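Local coordinates for protein homoprotocatechuate 2,3-dioxygenase (Brevibacterium fuscum, PDB 4Z6M) that catalyses the oxygen-dependent extradiol ring cleavage of homoprotocatechuate (3,4-dihydroxyphenylacetate) at a non-haem iron(II) centre, at residues A[77-82]-A[154-159]; A[12-17]-A[193-198]; A[18-23]-A[60-65]; A[123-128]-A[309-314]. The protein carries 1 engineered substitution. One frame throughout, in Å; residues are numbered along the deposited sequence. Where two conformers were deposited one is given.

How the contacts relate
Close to the N terminus, residues 12-17 lead into strand 15-25, whose continuation at 18-23 pairs with 60-65 in contact 3, closing the shortest loop. The chain then runs into strand 73-81, and contact 1 closes a second loop, 77-82 to 154-159, in series with the first. Both are nested inside the large loop of contact 2, which brings 12-17 against 193-198. Contact 4, joining 123-128 to 309-314, crosses contacts 1 and 2 but only follows contact 3. Contact 3 thus lies within the N-terminal sheet, contacts 1 and 2 join that sheet to the iron-bearing one, and contact 4 ties a late loop onto strand 125-129.

Contact 1 (A[77-82]-A[154-159]); sequences MAFRVR and DHFNQV. With FE2 (Fe (II) ion), chain E.
Met77 lies along the ring of Phe156, and following it outward from the backbone traces most of this interface. Its CB sits over one ring face, 4.0 Å from the ring centroid of Phe156, a CH-pi contact. SD is farther off and oblique, 5.4 Å from that same centroid, which makes a looser Met-aromatic contact. The bend at chi3 (-39°) then turns the methyl back toward strand 152-160, where CE lands 3.4 Å from Phe156 CB and 3.7 Å from Gln158 OE1. That amide oxygen has its polar needs met elsewhere, by the hydroxyls of Tyr126 and Thr202.

At its edge, the Phe156 ring meets aromatic and backbone atoms. It presents that edge to the face of Phe79 in an offset edge-to-face pair, with the planes at 86° and Phe79 CZ 3.8 Å from Phe156 CD2. Ala78 O also lies at the Phe156 ring edge, 3.7 Å from CZ of that ring.

Just before Phe156, His155 points elsewhere: its NE2 binds the iron at 2.2 Å, while ND1 donates an almost straight bond to the anti lone pair of Asp154 OD2, which fixes the rotation of the ring. Buried aromatic and methionine packing thus joins the two sheets of this glyoxalase/dioxygenase fold, next in sequence to the His155 ligand of the facial triad of two histidines and one carboxylate, which His214 and Glu267 complete.

Contact 2 (A[12-17]-A[193-198]); sequences APDILR and MHRKGT
Arg195 reaches from the end of strand 188-194 to Asp14 and Ile15, linking the two sheets of the glyoxalase/dioxygenase fold where strand 15-25 begins. Two successive bends, chi2 -68° and chi3 -63°, curl the arginine chain so that its guanidinium meets the backbone edge-on. NH2 is shared: it forms a weak bond to Ile15 O, and a salt bridge of 2.9 Å to Asp14 OD1, also a weak hydrogen bond because it is bent at NH2; the carboxylate stands almost perpendicular to the guanidinium. NH1 goes to Gly174 O, and Asp14 OD2 pairs with Arg82, so both charged groups have further partners.

The next carbonyl, Leu16 O, receives a bond of 2.7 Å from water 4, which also leans weakly on Arg195 O. Lys196 has two conformers; in the one described here its CB packs 3.5 Å from that same Leu16 O, and its aliphatic part runs past Arg17, with Lys196 CD 3.9 Å from Arg17 CB. In this conformer the ammonium reaches Asp154 O, the carboxylate of Asp201 and Thr198 OG1. Arg17 carries its own charge away to Glu58 and to Asp277 of the second subunit. The firm bond of the contact is made by Arg195 NE, 2.8 Å from Ile15 O at 168°, in the guanidinium plane and on a lone pair of the carbonyl.

Contact 3 (A[18-23]-A[60-65]); sequences CAYAEL and IHHNLV
Val65 O is gripped twice by strand 15-25: Leu23 N donates to it at 2.8 Å, and Glu22 CA offers a C-H...O contact to this same Val65 O at 3.3 Å. The parallel ladder continues backward with Val65 N bonded to Ala21 O at 2.9 Å and Ala21 N to Asn63 O at 3.2 Å. Beyond that a side chain takes over, as Asn63 ND2 donates to Ala19 O, 3.0 Å away, nearly straight at 171° and in its own amide plane. The amide is held at both ends, for ND2 also meets Glu58, while OD1 is bonded to Ser55. By contrast, His62 O is buried here without a hydrogen-bonding partner.

On the face carrying Tyr20, Glu22 and Val65, His62 points an edge at the Tyr20 ring, the planes 80° apart, with its NE2 poised over the ring centre and CD2 3.4 Å from Tyr20 CG. Tyr20 chi1 of 77° places CG between the backbone N and carbonyl carbon, which turns one face of the ring toward the His62 edge; its hydroxyl is tied to Glu127 and Arg117. The imidazole is held at another edge atom, ND1, by a 2.8 Å hydrogen bond between His62 ND1 and His61 ND1. On the other face Leu23 CD1 meets Leu64 CD1 at 3.9 Å.

Between these parallel sheet neighbours the chain makes helix 28-38 and strands 42-46 and 50-54, the beta-alpha-beta-beta-beta topology of the glyoxalase/dioxygenase fold.

Contact 4 (A[123-128]-A[309-314]); sequences GFPYEF and SKVLDL
The loop between helices 302-306 and 329-333 closes over the start of strand 125-129, where Val311 and Leu312 lie against Gly123, Phe124 and Pro125. Val311 does most of the apolar work, with its two methyls dividing the surface. CG1, anti to the carbonyl carbon (chi1 -45°), meets Phe124 CE2 at 4.0 Å, approaching the ring obliquely; the two side chains cross at about a right angle. CG2 turns the other way and rests 3.6 Å from Gly123 O and 4.0 Å from Pro125 CD. The proline ring then fills the next position along, its CG 3.4 Å from Leu312 O.

No direct hydrogen bond joins the segments. Water 5 does so instead, donating one hydrogen to Gly123 O and the other to Leu312 O, each at 2.8 Å, so that one water bridges both carbonyls.

Around this core, the Phe124 side chain packs on Met77 of strand 73-81 and on Pro210, while Leu312 touches Ala73 of that strand. Farther along the loop, Leu314 N bonds to Glu119, so the loop spans strands 73-81, 125-129 and 115-119 of the N-terminal sheet.

Contact 1 (A[77-82]-A[154-159])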
# COMPACT_ATOMS: atom_id res chain seq x y z
N MET A 77 -17.88 21.55 18.95
CA MET A 77 -17.90 20.49 17.94
C MET A 77 -19.07 20.76 17.02
O MET A 77 -20.20 20.89 17.47
CB MET A 77 -17.96 19.10 18.61
CG MET A 77 -18.94 18.94 19.72
SD MET A 77 -18.64 17.50 20.79
CE MET A 77 -18.18 16.34 19.70
N ALA A 78 -18.76 20.94 15.73
CA ALA A 78 -19.71 21.48 14.77
C ALA A 78 -20.14 20.43 13.79
O ALA A 78 -19.31 19.69 13.23
CB ALA A 78 -19.11 22.67 14.02
N PHE A 79 -21.45 20.41 13.53
CA PHE A 79 -22.08 19.57 12.53
C PHE A 79 -22.72 20.46 11.48
O PHE A 79 -23.36 21.45 11.81
CB PHE A 79 -23.16 18.71 13.17
CG PHE A 79 -22.65 17.81 14.25
CD1 PHE A 79 -22.18 16.55 13.96
CD2 PHE A 79 -22.61 18.22 15.57
CE1 PHE A 79 -21.69 15.71 14.94
CE2 PHE A 79 -22.13 17.39 16.59
CZ PHE A 79 -21.65 16.13 16.26
N ARG A 80 -22.50 20.11 10.21
CA ARG A 80 -23.20 20.80 9.13
C ARG A 80 -24.58 20.21 8.94
O ARG A 80 -24.76 18.99 9.00
CB ARG A 80 -22.39 20.77 7.85
CG ARG A 80 -22.83 21.84 6.86
CD ARG A 80 -21.99 21.92 5.61
NE ARG A 80 -22.36 23.09 4.85
CZ ARG A 80 -22.26 23.24 3.54
NH1 ARG A 80 -21.73 22.30 2.77
NH2 ARG A 80 -22.69 24.36 3.00
N VAL A 81 -25.56 21.08 8.73
CA VAL A 81 -26.93 20.71 8.46
C VAL A 81 -27.30 20.95 7.00
O VAL A 81 -26.58 21.64 6.27
CB VAL A 81 -27.92 21.41 9.41
CG1 VAL A 81 -27.63 21.02 10.82
CG2 VAL A 81 -27.90 22.92 9.25
N ARG A 82 -28.41 20.37 6.56
CA ARG A 82 -28.68 20.27 5.11
C ARG A 82 -29.06 21.60 4.48
O ARG A 82 -28.71 21.85 3.34
CB ARG A 82 -29.76 19.24 4.83
CG ARG A 82 -29.99 19.02 3.34
CD ARG A 82 -30.90 17.84 3.05
NE ARG A 82 -30.22 16.59 3.39
CZ ARG A 82 -29.30 16.00 2.62
NH1 ARG A 82 -28.98 16.48 1.43
NH2 ARG A 82 -28.74 14.86 3.03
N ASP A 154 -13.25 12.71 9.99
CA ASP A 154 -14.17 11.57 10.09
C ASP A 154 -15.18 11.61 11.23
O ASP A 154 -16.37 11.34 10.98
CB ASP A 154 -13.43 10.25 10.13
CG ASP A 154 -14.40 9.08 9.92
OD1 ASP A 154 -14.83 8.86 8.76
OD2 ASP A 154 -14.79 8.46 10.92
N HIS A 155 -14.75 11.91 12.45
CA HIS A 155 -15.68 11.86 13.56
C HIS A 155 -15.13 12.53 14.81
O HIS A 155 -13.94 12.85 14.91
CB HIS A 155 -16.06 10.40 13.91
CG HIS A 155 -14.93 9.53 14.39
ND1 HIS A 155 -14.19 8.73 13.55
CD2 HIS A 155 -14.48 9.25 15.64
CE1 HIS A 155 -13.33 8.02 14.26
NE2 HIS A 155 -13.49 8.32 15.54
N PHE A 156 -16.02 12.71 15.78
CA PHE A 156 -15.69 13.06 17.14
C PHE A 156 -15.96 11.87 18.05
O PHE A 156 -16.72 10.97 17.70
CB PHE A 156 -16.58 14.22 17.64
CG PHE A 156 -16.66 15.40 16.69
CD1 PHE A 156 -15.51 16.05 16.23
CD2 PHE A 156 -17.90 15.86 16.26
CE1 PHE A 156 -15.61 17.14 15.40
CE2 PHE A 156 -17.99 16.95 15.42
CZ PHE A 156 -16.85 17.58 15.00
N ASN A 157 -15.38 11.91 19.24
CA ASN A 157 -15.70 10.92 20.27
C ASN A 157 -15.75 11.63 21.62
O ASN A 157 -14.82 12.34 21.97
CB ASN A 157 -14.67 9.78 20.26
CG ASN A 157 -15.04 8.64 21.19
OD1 ASN A 157 -15.22 8.84 22.38
ND2 ASN A 157 -15.16 7.43 20.62
N GLN A 158 -16.88 11.47 22.31
CA GLN A 158 -17.22 12.17 23.56
C GLN A 158 -17.19 11.22 24.74
O GLN A 158 -17.73 10.12 24.66
CB GLN A 158 -18.63 12.71 23.41
CG GLN A 158 -18.83 13.63 22.23
CD GLN A 158 -20.27 13.99 21.99
OE1 GLN A 158 -20.77 13.96 20.88
NE2 GLN A 158 -20.95 14.34 23.06
N VAL A 159 -16.62 11.65 25.86
CA VAL A 159 -16.71 10.90 27.10
C VAL A 159 -17.90 11.42 27.92
O VAL A 159 -18.00 12.62 28.19
CB VAL A 159 -15.43 11.00 27.94
CG1 VAL A 159 -15.51 10.05 29.12
CG2 VAL A 159 -14.16 10.75 27.14
FE FE2 E . -12.62 7.05 17.14
O HOH W 1 -14.63 6.75 17.86
O HOH W 2 -12.66 5.32 15.85
O HOH W 3 -12.00 5.59 18.67

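Contact 2 (A[12-17]-A[193-198])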
# COMPACT_ATOMS: atom_id res chain seq x y z
N ALA A 12 -36.18 17.29 14.50
CA ALA A 12 -34.72 17.41 14.57
C ALA A 12 -34.21 18.12 13.30
O ALA A 12 -34.77 17.92 12.21
CB ALA A 12 -34.06 16.05 14.72
N PRO A 13 -33.13 18.89 13.44
CA PRO A 13 -32.44 19.38 12.25
C PRO A 13 -31.86 18.21 11.48
O PRO A 13 -31.46 17.22 12.09
CB PRO A 13 -31.31 20.23 12.84
CG PRO A 13 -31.03 19.59 14.15
CD PRO A 13 -32.40 19.24 14.67
N ASP A 14 -31.84 18.31 10.16
CA ASP A 14 -31.24 17.31 9.28
C ASP A 14 -29.75 17.54 9.29
O ASP A 14 -29.24 18.44 8.60
CB ASP A 14 -31.83 17.43 7.87
CG ASP A 14 -31.28 16.38 6.91
OD1 ASP A 14 -30.32 15.69 7.30
OD2 ASP A 14 -31.79 16.27 5.77
N ILE A 15 -29.05 16.70 10.04
CA ILE A 15 -27.60 16.80 10.17
C ILE A 15 -26.94 16.00 9.04
O ILE A 15 -27.24 14.82 8.83
CB ILE A 15 -27.14 16.28 11.54
CG1 ILE A 15 -27.71 17.15 12.67
CG2 ILE A 15 -25.62 16.19 11.60
CD1 ILE A 15 -27.77 16.43 14.01
N LEU A 16 -26.01 16.64 8.34
CA LEU A 16 -25.25 15.96 7.28
C LEU A 16 -24.10 15.11 7.81
O LEU A 16 -23.91 13.96 7.37
CB LEU A 16 -24.68 17.00 6.32
CG LEU A 16 -25.67 17.88 5.56
CD1 LEU A 16 -24.92 19.02 4.89
CD2 LEU A 16 -26.44 17.03 4.55
N ARG A 17 -23.28 15.68 8.69
CA ARG A 17 -21.98 15.12 9.04
C ARG A 17 -21.34 15.98 10.10
O ARG A 17 -21.66 17.17 10.23
CB ARG A 17 -21.02 15.05 7.84
CG ARG A 17 -20.82 16.39 7.13
CD ARG A 17 -19.57 16.35 6.27
NE ARG A 17 -19.38 17.54 5.45
CZ ARG A 17 -18.18 18.06 5.16
NH1 ARG A 17 -18.10 19.11 4.35
NH2 ARG A 17 -17.08 17.53 5.64
N MET A 193 -22.27 6.13 16.42
CA MET A 193 -23.49 6.52 15.72
C MET A 193 -23.21 7.52 14.61
O MET A 193 -22.30 8.33 14.70
CB MET A 193 -24.54 7.08 16.67
CG MET A 193 -24.04 8.22 17.52
SD MET A 193 -23.20 7.74 19.06
CE MET A 193 -24.63 7.16 20.01
N HIS A 194 -24.03 7.47 13.57
CA HIS A 194 -23.70 8.18 12.34
C HIS A 194 -24.87 8.93 11.73
O HIS A 194 -26.04 8.63 11.97
CB HIS A 194 -23.16 7.20 11.28
CG HIS A 194 -24.24 6.50 10.50
ND1 HIS A 194 -24.63 6.94 9.27
CD2 HIS A 194 -25.02 5.43 10.78
CE1 HIS A 194 -25.62 6.20 8.82
NE2 HIS A 194 -25.85 5.25 9.70
N ARG A 195 -24.50 9.89 10.89
CA ARG A 195 -25.39 10.54 9.94
C ARG A 195 -24.94 10.30 8.51
O ARG A 195 -25.77 9.94 7.66
CB ARG A 195 -25.50 12.04 10.21
CG ARG A 195 -26.29 12.36 11.47
CD ARG A 195 -27.77 12.03 11.38
NE ARG A 195 -28.44 12.80 10.35
CZ ARG A 195 -29.69 12.62 9.96
NH1 ARG A 195 -30.44 11.66 10.49
NH2 ARG A 195 -30.19 13.39 9.01
N LYS A 196 -23.63 10.41 8.21
CA LYS A 196 -23.15 10.43 6.80
C LYS A 196 -22.91 9.11 6.07
O LYS A 196 -22.48 9.12 4.91
CB LYS A 196 -21.86 11.24 6.69
CG LYS A 196 -20.61 10.58 7.28
CD LYS A 196 -19.44 11.56 7.25
CE LYS A 196 -18.17 10.95 7.82
NZ LYS A 196 -18.38 10.56 9.23
N GLY A 197 -23.14 7.98 6.71
CA GLY A 197 -23.04 6.69 6.00
C GLY A 197 -21.68 6.02 6.14
O GLY A 197 -21.34 5.13 5.37
N THR A 198 -20.94 6.43 7.16
CA THR A 198 -19.79 5.72 7.68
C THR A 198 -20.14 5.23 9.09
O THR A 198 -21.25 5.41 9.57
CB THR A 198 -18.53 6.62 7.72
OG1 THR A 198 -18.70 7.65 8.69
CG2 THR A 198 -18.23 7.25 6.35
O HOH W 4 -25.90 12.74 5.92

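Contact 3 (A[18-23]-A[60-65])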
# COMPACT_ATOMS: atom_id res chain seq x y z
N CYS A 18 -20.38 15.40 10.80
CA CYS A 18 -19.39 16.21 11.49
C CYS A 18 -18.64 17.08 10.49
O CYS A 18 -18.40 16.69 9.35
CB CYS A 18 -18.42 15.35 12.28
SG CYS A 18 -17.37 14.26 11.33
N ALA A 19 -18.32 18.29 10.92
CA ALA A 19 -17.70 19.26 9.99
C ALA A 19 -16.42 19.91 10.49
O ALA A 19 -15.47 20.04 9.73
CB ALA A 19 -18.69 20.34 9.60
N TYR A 20 -16.40 20.37 11.74
CA TYR A 20 -15.14 20.89 12.30
C TYR A 20 -15.21 20.88 13.80
O TYR A 20 -16.30 20.84 14.37
CB TYR A 20 -14.80 22.31 11.76
CG TYR A 20 -15.59 23.46 12.38
CD1 TYR A 20 -16.77 23.90 11.82
CD2 TYR A 20 -15.11 24.12 13.51
CE1 TYR A 20 -17.49 24.97 12.37
CE2 TYR A 20 -15.82 25.18 14.07
CZ TYR A 20 -17.01 25.59 13.51
OH TYR A 20 -17.69 26.64 14.11
N ALA A 21 -14.03 20.92 14.43
CA ALA A 21 -13.93 21.23 15.85
C ALA A 21 -13.15 22.51 16.04
O ALA A 21 -12.20 22.78 15.31
CB ALA A 21 -13.28 20.10 16.63
N GLU A 22 -13.52 23.26 17.08
CA GLU A 22 -12.72 24.39 17.57
C GLU A 22 -12.10 23.97 18.90
O GLU A 22 -12.83 23.68 19.86
CB GLU A 22 -13.60 25.64 17.75
CG GLU A 22 -12.76 26.84 18.17
CD GLU A 22 -13.54 28.13 18.37
OE1 GLU A 22 -14.80 28.13 18.31
OE2 GLU A 22 -12.86 29.18 18.53
N LEU A 23 -10.77 23.87 18.91
CA LEU A 23 -9.98 23.54 20.08
C LEU A 23 -9.28 24.78 20.59
O LEU A 23 -8.62 25.48 19.83
CB LEU A 23 -8.94 22.47 19.76
CG LEU A 23 -9.46 21.12 19.26
CD1 LEU A 23 -8.28 20.22 18.92
CD2 LEU A 23 -10.37 20.44 20.27
N ILE A 60 -15.30 22.89 2.35
CA ILE A 60 -15.76 23.92 3.29
C ILE A 60 -14.53 24.55 3.92
O ILE A 60 -13.40 24.08 3.75
CB ILE A 60 -16.74 23.38 4.37
CG1 ILE A 60 -16.06 22.49 5.42
CG2 ILE A 60 -17.94 22.69 3.71
CD1 ILE A 60 -16.93 22.26 6.65
N HIS A 61 -14.73 25.67 4.62
CA HIS A 61 -13.60 26.52 4.94
C HIS A 61 -12.55 25.84 5.81
O HIS A 61 -11.36 26.05 5.64
CB HIS A 61 -14.09 27.78 5.62
CG HIS A 61 -13.02 28.78 5.91
ND1 HIS A 61 -12.42 28.88 7.14
CD2 HIS A 61 -12.49 29.76 5.15
CE1 HIS A 61 -11.56 29.89 7.13
NE2 HIS A 61 -11.57 30.42 5.93
N HIS A 62 -12.98 24.99 6.75
CA HIS A 62 -12.05 24.35 7.66
C HIS A 62 -12.68 23.12 8.30
O HIS A 62 -13.90 22.97 8.34
CB HIS A 62 -11.60 25.32 8.74
CG HIS A 62 -12.75 25.90 9.50
ND1 HIS A 62 -13.24 27.16 9.24
CD2 HIS A 62 -13.51 25.40 10.50
CE1 HIS A 62 -14.26 27.40 10.04
NE2 HIS A 62 -14.45 26.34 10.81
N ASN A 63 -11.80 22.27 8.82
CA ASN A 63 -12.16 21.13 9.66
C ASN A 63 -11.68 21.29 11.10
O ASN A 63 -12.09 20.50 11.98
CB ASN A 63 -11.59 19.84 9.12
CG ASN A 63 -12.10 19.48 7.74
OD1 ASN A 63 -11.30 19.28 6.81
ND2 ASN A 63 -13.41 19.40 7.59
N LEU A 64 -10.80 22.25 11.35
CA LEU A 64 -10.21 22.40 12.67
C LEU A 64 -9.85 23.87 12.85
O LEU A 64 -9.18 24.45 12.00
CB LEU A 64 -8.98 21.51 12.82
CG LEU A 64 -8.31 21.43 14.18
CD1 LEU A 64 -9.25 20.82 15.22
CD2 LEU A 64 -7.04 20.60 14.09
N VAL A 65 -10.31 24.46 13.95
CA VAL A 65 -9.92 25.81 14.35
C VAL A 65 -9.14 25.68 15.64
O VAL A 65 -9.65 25.14 16.63
CB VAL A 65 -11.14 26.74 14.55
CG1 VAL A 65 -10.65 28.16 14.84
CG2 VAL A 65 -12.01 26.73 13.31

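Contact 4 (A[123-128]-A[309-314])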
# COMPACT_ATOMS: atom_id res chain seq x y z
N GLY A 123 -23.84 18.29 28.21
CA GLY A 123 -22.86 19.31 28.59
C GLY A 123 -21.88 19.70 27.50
O GLY A 123 -20.90 20.39 27.78
N PHE A 124 -22.13 19.26 26.26
CA PHE A 124 -21.18 19.48 25.18
C PHE A 124 -21.58 20.70 24.36
O PHE A 124 -22.75 20.94 24.12
CB PHE A 124 -21.07 18.26 24.27
CG PHE A 124 -20.31 17.14 24.88
CD1 PHE A 124 -20.96 16.23 25.68
CD2 PHE A 124 -18.95 17.01 24.68
CE1 PHE A 124 -20.26 15.19 26.27
CE2 PHE A 124 -18.24 15.98 25.27
CZ PHE A 124 -18.91 15.06 26.06
N PRO A 125 -20.57 21.45 23.89
CA PRO A 125 -20.80 22.63 23.06
C PRO A 125 -20.93 22.18 21.61
O PRO A 125 -19.92 22.03 20.90
CB PRO A 125 -19.56 23.48 23.31
CG PRO A 125 -18.49 22.51 23.63
CD PRO A 125 -19.16 21.35 24.32
N TYR A 126 -22.15 21.97 21.17
CA TYR A 126 -22.43 21.62 19.78
C TYR A 126 -22.67 22.89 18.97
O TYR A 126 -23.31 23.83 19.46
CB TYR A 126 -23.67 20.73 19.68
CG TYR A 126 -23.48 19.23 19.88
CD1 TYR A 126 -22.31 18.67 20.37
CD2 TYR A 126 -24.50 18.38 19.50
CE1 TYR A 126 -22.17 17.27 20.46
CE2 TYR A 126 -24.38 17.00 19.60
CZ TYR A 126 -23.21 16.45 20.09
OH TYR A 126 -23.08 15.09 20.15
N GLU A 127 -22.20 22.90 17.71
CA GLU A 127 -22.61 23.92 16.75
C GLU A 127 -23.33 23.26 15.57
O GLU A 127 -22.94 22.19 15.12
CB GLU A 127 -21.41 24.72 16.21
CG GLU A 127 -21.83 25.82 15.23
CD GLU A 127 -20.67 26.66 14.72
OE1 GLU A 127 -20.22 27.59 15.45
OE2 GLU A 127 -20.20 26.36 13.60
N PHE A 128 -24.36 23.93 15.08
CA PHE A 128 -25.05 23.59 13.84
C PHE A 128 -25.00 24.79 12.92
O PHE A 128 -25.30 25.92 13.31
CB PHE A 128 -26.49 23.22 14.13
CG PHE A 128 -26.61 22.06 15.07
CD1 PHE A 128 -26.55 20.76 14.59
CD2 PHE A 128 -26.68 22.26 16.44
CE1 PHE A 128 -26.60 19.68 15.45
CE2 PHE A 128 -26.73 21.19 17.31
CZ PHE A 128 -26.70 19.90 16.81
N SER A 309 -10.07 15.54 27.01
CA SER A 309 -10.01 17.00 27.09
C SER A 309 -11.21 17.62 27.79
O SER A 309 -12.34 17.20 27.60
CB SER A 309 -9.90 17.59 25.69
OG SER A 309 -8.74 17.13 25.01
N LYS A 310 -10.96 18.70 28.53
CA LYS A 310 -12.02 19.56 29.04
C LYS A 310 -12.88 20.10 27.91
O LYS A 310 -12.39 20.23 26.77
CB LYS A 310 -11.39 20.73 29.79
CG LYS A 310 -10.53 20.32 30.98
CD LYS A 310 -9.67 21.48 31.51
CE LYS A 310 -8.54 20.98 32.39
NZ LYS A 310 -7.76 22.09 33.00
N VAL A 311 -14.13 20.45 28.21
CA VAL A 311 -14.98 21.14 27.26
C VAL A 311 -15.47 22.44 27.89
O VAL A 311 -15.65 22.53 29.09
CB VAL A 311 -16.16 20.31 26.73
CG1 VAL A 311 -15.68 18.91 26.35
CG2 VAL A 311 -17.34 20.25 27.67
N LEU A 312 -15.73 23.43 27.05
CA LEU A 312 -16.20 24.74 27.51
C LEU A 312 -17.70 24.87 27.36
O LEU A 312 -18.30 24.28 26.47
CB LEU A 312 -15.53 25.87 26.74
CG LEU A 312 -14.00 25.86 26.76
CD1 LEU A 312 -13.44 27.08 26.05
CD2 LEU A 312 -13.45 25.79 28.18
N ASP A 313 -18.29 25.67 28.26
CA ASP A 313 -19.64 26.16 28.06
C ASP A 313 -19.62 27.41 27.15
O ASP A 313 -18.56 27.81 26.64
CB ASP A 313 -20.29 26.41 29.45
CG ASP A 313 -19.70 27.59 30.22
OD1 ASP A 313 -19.05 28.49 29.62
OD2 ASP A 313 -19.86 27.60 31.47
N LEU A 314 -20.79 28.01 26.92
CA LEU A 314 -20.89 29.08 25.94
C LEU A 314 -20.32 30.41 26.44
O LEU A 314 -20.20 31.37 25.66
CB LEU A 314 -22.35 29.25 25.51
CG LEU A 314 -22.92 28.09 24.70
CD1 LEU A 314 -24.33 28.42 24.24
CD2 LEU A 314 -22.05 27.71 23.51
O HOH W 5 -20.82 23.06 26.99